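Local coordinates for nicastrin (Dictyostelium purpureum, PDB 4R12), which probably serves as the substrate-recruiting subunit of gamma-secretase, the complex that cleaves proteins such as Notch receptors within the membrane, at residues Leu18-Pro23 against Ala145-Thr150; Ile95-Thr100 against Ala153-Ser158; Ile328-Leu333 against Ile400-Tyr405; Lys339-Leu344 against Thr369-Pro374. All blocks are in the same frame, centred on the assembly; numbering follows the deposited sequence.

Contact 1: Leu18-Pro23 against Ala145-Thr150; sequences LYSSYP and AIDNQT. With NAG (2-acetamido-2-deoxy-beta-D-glucopyranose), chain D.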
# COMPACT_ATOMS: atom_id res chain seq x y z
N LEU A 18 3.43 25.45 8.83
CA LEU A 18 3.75 24.82 7.56
C LEU A 18 2.83 23.62 7.39
O LEU A 18 2.93 22.64 8.13
CB LEU A 18 5.22 24.43 7.52
CG LEU A 18 6.11 25.66 7.73
CD1 LEU A 18 7.52 25.22 8.07
CD2 LEU A 18 6.09 26.58 6.51
N TYR A 19 1.94 23.71 6.42
CA TYR A 19 0.77 22.83 6.35
C TYR A 19 1.07 21.52 5.66
O TYR A 19 0.53 20.48 6.04
CB TYR A 19 -0.39 23.54 5.65
CG TYR A 19 -0.86 24.79 6.37
CD1 TYR A 19 -1.80 24.72 7.40
CD2 TYR A 19 -0.36 26.04 6.02
CE1 TYR A 19 -2.23 25.87 8.06
CE2 TYR A 19 -0.78 27.19 6.68
CZ TYR A 19 -1.71 27.10 7.69
OH TYR A 19 -2.13 28.25 8.34
N SER A 20 1.91 21.57 4.64
CA SER A 20 2.31 20.36 3.97
C SER A 20 3.45 19.72 4.73
O SER A 20 4.59 19.77 4.29
CB SER A 20 2.71 20.63 2.55
OG SER A 20 1.76 21.44 1.91
N SER A 21 3.11 19.15 5.88
CA SER A 21 4.06 18.38 6.69
C SER A 21 3.59 16.94 6.87
O SER A 21 2.38 16.66 6.92
CB SER A 21 4.25 19.03 8.06
OG SER A 21 3.16 18.73 8.92
N TYR A 22 4.56 16.02 6.97
CA TYR A 22 4.27 14.60 6.94
C TYR A 22 4.94 13.92 8.13
O TYR A 22 6.14 13.66 8.12
CB TYR A 22 4.75 13.98 5.63
CG TYR A 22 4.39 14.80 4.40
CD1 TYR A 22 3.10 14.81 3.90
CD2 TYR A 22 5.35 15.56 3.73
CE1 TYR A 22 2.76 15.58 2.78
CE2 TYR A 22 5.02 16.32 2.61
CZ TYR A 22 3.73 16.32 2.14
OH TYR A 22 3.39 17.06 1.01
N PRO A 23 4.16 13.63 9.17
CA PRO A 23 4.72 13.14 10.44
C PRO A 23 5.09 11.66 10.41
O PRO A 23 4.48 10.85 9.70
CB PRO A 23 3.59 13.40 11.44
CG PRO A 23 2.34 13.26 10.61
CD PRO A 23 2.69 13.79 9.23
N ALA A 145 8.71 14.97 7.78
CA ALA A 145 9.14 15.41 6.48
C ALA A 145 8.28 16.60 6.06
O ALA A 145 7.19 16.81 6.60
CB ALA A 145 9.04 14.28 5.44
N ILE A 146 8.77 17.38 5.10
CA ILE A 146 8.05 18.55 4.60
C ILE A 146 8.16 18.56 3.09
O ILE A 146 9.10 17.98 2.53
CB ILE A 146 8.58 19.87 5.19
CG1 ILE A 146 10.11 19.86 5.24
CG2 ILE A 146 8.00 20.12 6.59
CD1 ILE A 146 10.71 21.18 5.65
N ASP A 147 7.22 19.22 2.42
CA ASP A 147 7.18 19.18 0.96
C ASP A 147 8.33 19.97 0.34
O ASP A 147 9.15 20.56 1.04
CB ASP A 147 5.83 19.67 0.41
CG ASP A 147 5.64 21.19 0.52
OD1 ASP A 147 6.54 21.93 0.95
OD2 ASP A 147 4.55 21.66 0.14
N ASN A 148 8.40 19.98 -0.98
CA ASN A 148 9.53 20.58 -1.70
C ASN A 148 9.71 22.05 -1.41
O ASN A 148 10.75 22.47 -0.98
CB ASN A 148 9.41 20.36 -3.21
CG ASN A 148 10.69 20.60 -3.96
OD1 ASN A 148 11.47 21.44 -3.63
ND2 ASN A 148 10.89 19.85 -4.98
N GLN A 149 8.68 22.82 -1.69
CA GLN A 149 8.70 24.25 -1.48
C GLN A 149 9.08 24.61 -0.04
O GLN A 149 9.96 25.44 0.19
CB GLN A 149 7.34 24.84 -1.85
CG GLN A 149 7.15 26.30 -1.48
CD GLN A 149 5.96 26.93 -2.20
OE1 GLN A 149 5.81 26.78 -3.41
NE2 GLN A 149 5.10 27.62 -1.44
N THR A 150 8.43 23.97 0.93
CA THR A 150 8.72 24.25 2.33
C THR A 150 10.16 23.86 2.69
O THR A 150 10.82 24.55 3.45
CB THR A 150 7.73 23.52 3.27
OG1 THR A 150 6.39 23.84 2.88
CG2 THR A 150 7.95 23.91 4.71
C1 NAG D . 11.91 20.13 -6.30
C2 NAG D . 12.56 18.97 -7.01
C3 NAG D . 13.59 19.47 -7.99
C4 NAG D . 13.05 20.59 -8.87
C5 NAG D . 12.38 21.64 -7.99
C6 NAG D . 11.72 22.76 -8.73
C7 NAG D . 12.77 16.91 -5.83
C8 NAG D . 13.62 16.08 -4.95
N2 NAG D . 13.20 18.12 -6.06
O3 NAG D . 14.01 18.36 -8.75
O4 NAG D . 14.14 21.13 -9.60
O5 NAG D . 11.36 20.98 -7.28
O6 NAG D . 10.69 22.23 -9.55
O7 NAG D . 11.74 16.50 -6.30
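Ala145 pairs with Tyr22 in a short antiparallel ladder of the small lobe, where strand 143-146 meets the start of strand 21-29. It is a hydrogen-bonded pair. Tyr22 N gives to Ala145 O (2.8 Å), and Ala145 N gives to Tyr22 O (2.9 Å). The Ala145 methyl and the Tyr22 ring share one face of the sheet. Ile146 comes next, opposite Ser21, in a non-hydrogen-bonded pair. Both side chains lie on the other face, with Ile146 CG2 4.2 Å from Ser21 CB, and Leu582 of strand 581-586 touches both. The carbonyl carbon of Ile146 sits at the edge of the Tyr22 ring.

Just past the ladder, Asp147 N gives to Ser20 O over 3.3 Å. Asp147 is also the N-cap of helix 148-160. Its CG stands between the backbone N and the carbonyl carbon (chi1 73°), which brings the carboxylate back to the first helical turn. There OD1 accepts from Thr150 N at 2.8 Å. The same OD1 takes Thr150 OG1 at 2.7 Å, from above the carboxylate plane. With an alanine here, Thr150 N and OG1 would probably lose their shared acceptor, leaving the first turn uncapped. Asn148 carries an N-linked glycan and makes no contact with 18-23. Thr150 turns its methyl to the branches of Leu18, with CG2 3.6 Å from Leu18 CD1 and 3.7 Å from Leu18 CD2.

Contact 2: Ile95-Thr100 against Ala153-Ser158; sequences IVLTDT and AIRNVS. With NAG (2-acetamido-2-deoxy-beta-D-glucopyranose), chain D.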
# COMPACT_ATOMS: atom_id res chain seq x y z
N ILE A 95 13.56 17.42 11.26
CA ILE A 95 12.84 17.75 10.03
C ILE A 95 13.64 17.21 8.86
O ILE A 95 14.83 17.51 8.72
CB ILE A 95 12.64 19.26 9.86
CG1 ILE A 95 11.84 19.82 11.04
CG2 ILE A 95 11.95 19.56 8.54
CD1 ILE A 95 11.71 21.34 11.03
N VAL A 96 12.99 16.40 8.04
CA VAL A 96 13.65 15.83 6.87
C VAL A 96 13.23 16.59 5.62
O VAL A 96 12.04 16.72 5.31
CB VAL A 96 13.34 14.32 6.72
CG1 VAL A 96 13.98 13.76 5.43
CG2 VAL A 96 13.84 13.55 7.96
N LEU A 97 14.23 17.09 4.90
CA LEU A 97 14.01 17.89 3.71
C LEU A 97 13.76 16.99 2.50
O LEU A 97 14.39 15.94 2.36
CB LEU A 97 15.22 18.80 3.46
CG LEU A 97 15.64 19.71 4.62
CD1 LEU A 97 17.01 20.31 4.33
CD2 LEU A 97 14.62 20.81 4.86
N THR A 98 12.84 17.39 1.64
CA THR A 98 12.56 16.62 0.43
C THR A 98 12.78 17.45 -0.84
O THR A 98 12.25 17.08 -1.89
CB THR A 98 11.12 16.08 0.41
OG1 THR A 98 10.21 17.19 0.31
CG2 THR A 98 10.83 15.30 1.69
N ASP A 99 13.52 18.55 -0.75
CA ASP A 99 13.82 19.36 -1.94
C ASP A 99 14.93 18.72 -2.78
O ASP A 99 15.10 19.05 -3.95
CB ASP A 99 14.18 20.81 -1.58
CG ASP A 99 15.29 20.91 -0.53
OD1 ASP A 99 15.45 19.99 0.30
OD2 ASP A 99 16.00 21.95 -0.54
N THR A 100 15.67 17.81 -2.17
CA THR A 100 16.60 16.93 -2.88
C THR A 100 16.29 15.47 -2.55
O THR A 100 15.62 15.19 -1.55
CB THR A 100 18.06 17.21 -2.51
OG1 THR A 100 18.26 16.94 -1.11
CG2 THR A 100 18.45 18.66 -2.81
N ALA A 153 12.64 26.56 1.83
CA ALA A 153 12.60 27.68 2.75
C ALA A 153 13.25 27.32 4.09
O ALA A 153 14.02 28.09 4.64
CB ALA A 153 11.17 28.15 2.95
N ILE A 154 12.98 26.12 4.59
CA ILE A 154 13.53 25.67 5.86
C ILE A 154 15.03 25.37 5.77
O ILE A 154 15.77 25.56 6.74
CB ILE A 154 12.77 24.43 6.38
CG1 ILE A 154 11.32 24.81 6.69
CG2 ILE A 154 13.43 23.85 7.63
CD1 ILE A 154 11.22 25.90 7.71
N ARG A 155 15.48 24.90 4.61
CA ARG A 155 16.91 24.72 4.38
C ARG A 155 17.61 26.08 4.44
O ARG A 155 18.71 26.19 4.99
CB ARG A 155 17.19 24.05 3.03
CG ARG A 155 18.68 23.74 2.80
CD ARG A 155 18.98 23.18 1.40
NE ARG A 155 18.34 21.89 1.13
CZ ARG A 155 18.97 20.72 1.17
NH1 ARG A 155 20.26 20.65 1.48
NH2 ARG A 155 18.30 19.60 0.90
N ASN A 156 16.96 27.09 3.93
CA ASN A 156 17.47 28.44 3.94
C ASN A 156 17.67 28.97 5.36
O ASN A 156 18.76 29.28 5.75
CB ASN A 156 16.53 29.33 3.16
CG ASN A 156 17.07 30.73 2.98
OD1 ASN A 156 18.24 30.92 2.79
ND2 ASN A 156 16.20 31.68 3.02
N VAL A 157 16.61 29.05 6.14
CA VAL A 157 16.71 29.58 7.49
C VAL A 157 17.55 28.77 8.44
O VAL A 157 18.25 29.30 9.26
CB VAL A 157 15.34 29.80 8.10
CG1 VAL A 157 14.54 30.74 7.24
CG2 VAL A 157 14.64 28.48 8.26
N SER A 158 17.48 27.45 8.30
CA SER A 158 18.27 26.55 9.13
C SER A 158 19.76 26.72 8.86
O SER A 158 20.60 26.46 9.73
CB SER A 158 17.86 25.09 8.89
OG SER A 158 18.56 24.54 7.79
C1 NAG D . 11.91 20.13 -6.30
C2 NAG D . 12.56 18.97 -7.01
C3 NAG D . 13.59 19.47 -7.99
C4 NAG D . 13.05 20.59 -8.87
C5 NAG D . 12.38 21.64 -7.99
C6 NAG D . 11.72 22.76 -8.73
C7 NAG D . 12.77 16.91 -5.83
C8 NAG D . 13.62 16.08 -4.95
N2 NAG D . 13.20 18.12 -6.06
O3 NAG D . 14.01 18.36 -8.75
O4 NAG D . 14.14 21.13 -9.60
O5 NAG D . 11.36 20.98 -7.28
O6 NAG D . 10.69 22.23 -9.55
O7 NAG D . 11.74 16.50 -6.30
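Arg155 grips Asp99 side-on in a two-pronged salt bridge. It ties helix 148-160 to the loop after strand 90-96, which runs parallel to its neighbours 67-72 and 143-146 in the small lobe. Arg155 NH2 gives to Asp99 OD1 at 2.9 Å, in a nearly straight bond (172°) that lies in the guanidinium plane. Arg155 NE gives to Asp99 OD2, also at 2.9 Å, and meets its syn lone pair. The two flat groups are not coplanar; their planes stand 44° apart. The Arg155 chain leaves the helix with CG anti to the backbone N and then bends at chi3 (-64°), which turns NE and NH2 to the carboxylate.

Leu97 adds the apolar side of the contact. Its CD1 sits over one face of the guanidinium, toward the rim, 3.7 Å from Arg155 CZ. Its other branch, CD2, packs on Ile154 CG2 at 4.3 Å. Thr100 crosses the arginine at about a right angle, with its CG2 3.8 Å from Arg155 NH2.

Further out, Asp73 makes a second salt bridge to Arg155 NH2, so two acidic residues share that nitrogen. Ser151 of the same helix bonds to Thr98 N and helps to hold the loop. Ile146 of the neighbouring strand packs against both Leu97 and Ile154. On the Asp99 backbone lies the sugar linked to Asn148: NAG N2 gives a hydrogen bond to Asp99 O, at 3.0 Å.

Contact 3: Ile328-Leu333 against Ile400-Tyr405; sequences IGRAQL and ITDHDY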
# COMPACT_ATOMS: atom_id res chain seq x y z
N ILE A 328 6.34 -4.77 -10.51
CA ILE A 328 6.53 -5.04 -11.95
C ILE A 328 6.91 -3.79 -12.75
O ILE A 328 6.90 -3.81 -13.99
CB ILE A 328 5.26 -5.68 -12.57
CG1 ILE A 328 4.04 -4.75 -12.46
CG2 ILE A 328 4.98 -7.05 -11.92
CD1 ILE A 328 2.82 -5.26 -13.26
N GLY A 329 7.28 -2.72 -12.03
CA GLY A 329 7.55 -1.43 -12.65
C GLY A 329 9.02 -1.12 -12.88
O GLY A 329 9.38 -0.05 -13.42
N ARG A 330 9.88 -2.03 -12.47
CA ARG A 330 11.30 -1.88 -12.77
C ARG A 330 11.87 -3.08 -13.46
O ARG A 330 12.92 -3.59 -13.05
CB ARG A 330 12.10 -1.63 -11.50
CG ARG A 330 12.12 -0.20 -11.08
CD ARG A 330 13.00 -0.01 -9.85
NE ARG A 330 14.41 0.07 -10.16
CZ ARG A 330 15.06 1.18 -10.50
NH1 ARG A 330 14.39 2.32 -10.63
NH2 ARG A 330 16.36 1.14 -10.73
N ALA A 331 11.21 -3.54 -14.52
CA ALA A 331 11.75 -4.62 -15.32
C ALA A 331 13.19 -4.29 -15.72
O ALA A 331 13.51 -3.13 -16.00
CB ALA A 331 10.87 -4.88 -16.53
N GLN A 332 14.05 -5.31 -15.71
CA GLN A 332 15.49 -5.17 -15.93
C GLN A 332 15.88 -5.30 -17.40
O GLN A 332 15.51 -6.27 -18.06
CB GLN A 332 16.25 -6.25 -15.15
CG GLN A 332 16.04 -6.20 -13.67
CD GLN A 332 16.61 -4.94 -13.07
OE1 GLN A 332 17.80 -4.87 -12.76
NE2 GLN A 332 15.76 -3.93 -12.91
N LEU A 333 16.66 -4.35 -17.90
CA LEU A 333 17.12 -4.40 -19.28
C LEU A 333 18.05 -5.60 -19.52
O LEU A 333 19.04 -5.79 -18.81
CB LEU A 333 17.83 -3.11 -19.64
CG LEU A 333 18.36 -3.02 -21.07
CD1 LEU A 333 17.24 -3.24 -22.08
CD2 LEU A 333 19.00 -1.65 -21.26
N ILE A 400 4.30 -12.64 -10.63
CA ILE A 400 5.09 -11.89 -11.59
C ILE A 400 5.80 -10.71 -10.92
O ILE A 400 5.15 -9.87 -10.32
CB ILE A 400 4.21 -11.36 -12.75
CG1 ILE A 400 3.41 -12.51 -13.38
CG2 ILE A 400 5.05 -10.62 -13.77
CD1 ILE A 400 2.53 -12.07 -14.59
N THR A 401 7.13 -10.66 -11.01
CA THR A 401 7.92 -9.59 -10.39
C THR A 401 8.98 -9.07 -11.34
O THR A 401 9.16 -9.62 -12.44
CB THR A 401 8.65 -10.07 -9.09
OG1 THR A 401 9.87 -10.74 -9.45
CG2 THR A 401 7.79 -11.01 -8.26
N ASP A 402 9.70 -8.04 -10.91
CA ASP A 402 10.78 -7.48 -11.71
C ASP A 402 12.16 -7.89 -11.19
O ASP A 402 13.16 -7.23 -11.49
CB ASP A 402 10.68 -5.95 -11.77
CG ASP A 402 10.64 -5.31 -10.41
OD1 ASP A 402 11.00 -5.98 -9.40
OD2 ASP A 402 10.23 -4.12 -10.34
N HIS A 403 12.22 -8.98 -10.44
CA HIS A 403 13.49 -9.44 -9.90
C HIS A 403 13.57 -10.96 -9.83
O HIS A 403 12.57 -11.65 -9.58
CB HIS A 403 13.71 -8.86 -8.49
CG HIS A 403 12.61 -9.20 -7.53
ND1 HIS A 403 12.71 -10.22 -6.61
CD2 HIS A 403 11.37 -8.69 -7.39
CE1 HIS A 403 11.58 -10.31 -5.93
NE2 HIS A 403 10.75 -9.39 -6.38
N ASP A 404 14.77 -11.49 -10.02
CA ASP A 404 15.02 -12.91 -9.81
C ASP A 404 15.12 -13.16 -8.30
O ASP A 404 14.24 -13.79 -7.71
CB ASP A 404 16.29 -13.35 -10.54
CG ASP A 404 16.74 -14.76 -10.15
OD1 ASP A 404 15.88 -15.57 -9.72
OD2 ASP A 404 17.94 -15.06 -10.28
N TYR A 405 16.19 -12.66 -7.69
CA TYR A 405 16.32 -12.75 -6.23
C TYR A 405 16.17 -11.36 -5.59
O TYR A 405 15.05 -10.90 -5.37
CB TYR A 405 17.67 -13.42 -5.87
CG TYR A 405 17.92 -13.61 -4.38
CD1 TYR A 405 16.90 -13.49 -3.45
CD2 TYR A 405 19.20 -13.91 -3.91
CE1 TYR A 405 17.13 -13.65 -2.09
CE2 TYR A 405 19.45 -14.08 -2.55
CZ TYR A 405 18.41 -13.94 -1.65
OH TYR A 405 18.64 -14.10 -0.30
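Asp402 and Arg330 meet in a buried loop-to-loop contact of the large lobe. The two loops follow the C-terminal ends of the neighbouring parallel strands 319-325 and 397-401. The main polar link runs from side chain to backbone. Arg330 N gives to Asp402 OD2 at 3.0 Å and uses the anti lone pair; the bond is bent (139°). A chi1 of 55° tucks the Asp402 carboxylate over its own backbone, facing the 328-331 loop. The same OD2 lies 3.3 Å from Arg330 CB. The guanidinium of Arg330 does not pair with it. That group leads away, and its NH1 bonds to Asn421 O.

Below this link the packing is apolar. Ile328 sets its CG2 branch on the backbone of Ile400, 3.2 Å from Ile400 O, a close fit. The CG2 atoms of Ile328 and Ile400 are 4.0 Å apart. Helices 234-252 and 427-441 cover Ile328 from beyond the contact.

At the other end Gln332 folds back on its own loop. Its chain bends at chi2 (-65°), and NE2 gives to Arg330 O at 2.9 Å. Its CG then rests 3.8 Å from Asp402 O. Asp402 sits in the middle of an ST turn, in which His403 N gives to Thr401 OG1 at 3.1 Å. His345 also bonds to that hydroxyl. The residues of this contact bind no metal in this structure, but the lobe belongs to the M28 zinc-exopeptidase clan, and in M28 aminopeptidases loops at this end of the central strands carry the active site.

Contact 4: Lys339-Leu344 against Thr369-Pro374; sequences KYSLYL and TITFKP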
# COMPACT_ATOMS: atom_id res chain seq x y z
N LYS A 339 15.44 -6.22 -24.47
CA LYS A 339 14.13 -6.24 -23.84
C LYS A 339 14.28 -6.20 -22.32
O LYS A 339 15.34 -6.55 -21.78
CB LYS A 339 13.33 -7.50 -24.25
CG LYS A 339 12.99 -7.59 -25.75
CD LYS A 339 11.87 -8.60 -26.00
CE LYS A 339 11.72 -8.97 -27.49
NZ LYS A 339 11.04 -7.91 -28.30
N TYR A 340 13.22 -5.77 -21.64
CA TYR A 340 13.20 -5.70 -20.18
C TYR A 340 12.61 -6.98 -19.61
O TYR A 340 11.59 -7.47 -20.10
CB TYR A 340 12.38 -4.49 -19.72
CG TYR A 340 12.95 -3.16 -20.14
CD1 TYR A 340 13.96 -2.56 -19.40
CD2 TYR A 340 12.49 -2.51 -21.27
CE1 TYR A 340 14.49 -1.35 -19.78
CE2 TYR A 340 13.01 -1.29 -21.66
CZ TYR A 340 14.01 -0.71 -20.91
OH TYR A 340 14.54 0.50 -21.29
N SER A 341 13.24 -7.53 -18.57
CA SER A 341 12.82 -8.82 -18.01
C SER A 341 11.87 -8.69 -16.84
O SER A 341 12.15 -7.95 -15.89
CB SER A 341 14.03 -9.63 -17.56
OG SER A 341 14.98 -9.77 -18.59
N LEU A 342 10.77 -9.43 -16.90
CA LEU A 342 9.97 -9.70 -15.71
C LEU A 342 10.17 -11.16 -15.37
O LEU A 342 10.43 -11.98 -16.25
CB LEU A 342 8.48 -9.40 -15.93
CG LEU A 342 8.13 -7.92 -16.07
CD1 LEU A 342 6.62 -7.75 -16.42
CD2 LEU A 342 8.48 -7.11 -14.80
N TYR A 343 10.05 -11.48 -14.09
CA TYR A 343 10.41 -12.81 -13.59
C TYR A 343 9.18 -13.54 -13.09
O TYR A 343 8.31 -12.96 -12.47
CB TYR A 343 11.46 -12.68 -12.50
CG TYR A 343 12.80 -12.27 -13.06
CD1 TYR A 343 13.12 -10.92 -13.23
CD2 TYR A 343 13.72 -13.22 -13.47
CE1 TYR A 343 14.34 -10.54 -13.78
CE2 TYR A 343 14.94 -12.85 -14.02
CZ TYR A 343 15.24 -11.52 -14.17
OH TYR A 343 16.46 -11.17 -14.71
N LEU A 344 9.11 -14.82 -13.42
CA LEU A 344 7.96 -15.64 -13.07
C LEU A 344 8.30 -16.57 -11.92
O LEU A 344 9.11 -17.48 -12.08
CB LEU A 344 7.48 -16.44 -14.29
CG LEU A 344 7.03 -15.57 -15.47
CD1 LEU A 344 6.53 -16.45 -16.61
CD2 LEU A 344 5.94 -14.56 -15.05
N THR A 369 8.62 -4.89 -25.65
CA THR A 369 9.85 -4.57 -24.93
C THR A 369 10.00 -5.41 -23.67
O THR A 369 10.91 -5.21 -22.87
CB THR A 369 9.91 -3.08 -24.54
OG1 THR A 369 8.82 -2.77 -23.67
CG2 THR A 369 9.82 -2.21 -25.78
N ILE A 370 9.09 -6.38 -23.53
CA ILE A 370 9.01 -7.21 -22.34
C ILE A 370 9.31 -8.67 -22.67
O ILE A 370 8.84 -9.21 -23.67
CB ILE A 370 7.61 -7.12 -21.69
CG1 ILE A 370 7.32 -5.68 -21.22
CG2 ILE A 370 7.47 -8.11 -20.54
CD1 ILE A 370 8.26 -5.20 -20.12
N THR A 371 10.13 -9.30 -21.83
CA THR A 371 10.37 -10.72 -21.93
C THR A 371 10.26 -11.33 -20.53
O THR A 371 10.47 -10.64 -19.53
CB THR A 371 11.76 -11.02 -22.55
OG1 THR A 371 11.88 -12.42 -22.84
CG2 THR A 371 12.89 -10.61 -21.61
N PHE A 372 9.91 -12.62 -20.46
CA PHE A 372 9.77 -13.29 -19.17
C PHE A 372 10.90 -14.29 -18.94
O PHE A 372 11.31 -15.02 -19.85
CB PHE A 372 8.42 -14.00 -19.07
CG PHE A 372 7.25 -13.06 -19.00
CD1 PHE A 372 6.98 -12.35 -17.83
CD2 PHE A 372 6.41 -12.89 -20.09
CE1 PHE A 372 5.89 -11.47 -17.75
CE2 PHE A 372 5.33 -12.02 -20.02
CZ PHE A 372 5.06 -11.31 -18.85
N LYS A 373 11.40 -14.31 -17.71
CA LYS A 373 12.43 -15.25 -17.30
C LYS A 373 12.00 -16.03 -16.06
O LYS A 373 11.24 -15.52 -15.24
CB LYS A 373 13.75 -14.52 -17.03
CG LYS A 373 14.49 -14.15 -18.29
CD LYS A 373 15.64 -13.20 -18.01
CE LYS A 373 16.16 -12.62 -19.32
NZ LYS A 373 17.29 -11.68 -19.10
N PRO A 374 12.50 -17.26 -15.93
CA PRO A 374 12.25 -17.97 -14.68
C PRO A 374 13.12 -17.43 -13.55
O PRO A 374 14.19 -16.86 -13.80
CB PRO A 374 12.63 -19.42 -15.03
CG PRO A 374 13.61 -19.30 -16.14
CD PRO A 374 13.17 -18.10 -16.94
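Phe372 packs against both Leu342 and Leu344, which meet the CD1-CE1 side of its ring and form with it the apolar centre on one face of two paired strands. Leu342 lies alongside Phe372 and points the same way, with Leu342 CB 3.8 Å from Phe372 CE1. Leu344 crosses the phenylalanine at a slant and brings its CD2 to 3.7 Å from Phe372 CD1. Ile370 extends the patch, its CG2 meeting Leu342 CD1 at 4.2 Å. Helix 352-362 covers the Phe372 and Leu344 end, and helix 427-441 reaches Ile370 and Phe372.

Strands 339-347 and 370-374 run parallel, in register, and helix 352-362 connects them. This is a beta-alpha-beta unit of the large lobe. Five backbone hydrogen bonds alternate along the pair. The first, from Tyr340 N to Thr369 O, is short (2.7 Å) and nearly straight (171°). Leu342 N to Thr371 O measures 2.9 Å. The strands twist against each other, their axes 38° apart.

Ser341, Thr371, Tyr343 and Lys373 fill the other, more polar face. Lys373 runs fully extended beside the Tyr343 ring, its CB 3.6 Å from Tyr343 CE2. Its NZ ends 3.0 Å from Ser341 OG and forms a salt bridge with Asp334. With a methionine in place of Lys373, Asp334 would probably be left without its charged mate, and Ser341 OG would lose its polar neighbour. At the start of the pair Lys339 bends at chi4 (-76°) and bonds through NZ to Ser368 O. At the far end Pro374 O sits at the edge of the Tyr343 ring, 3.7 Å from CD2.

Contacts 1 and 2 belong to the small lobe, contacts 3 and 4 to the large lobe; the nearest atoms of contacts 2 and 3 are about 16 Å apart. Contacts 1 and 2 both use helix 148-160 and touch the sugar on Asn148. They also meet directly, Thr98 OG1 probably bonding to Ile146 O. Both are partly buried. Contact 1 is held by antiparallel backbone bonds beside a helix cap, contact 2 by a salt bridge. Contact 3 is buried and joins loops through one carboxylate-to-backbone bond and isoleucine packing. Contact 4, partly buried, is nested inside the chain loop that contact 3 closes. It has the longest backbone ladder, with an apolar face under helices and a polar face bearing a lysine. Strand 339-347 links these two contacts.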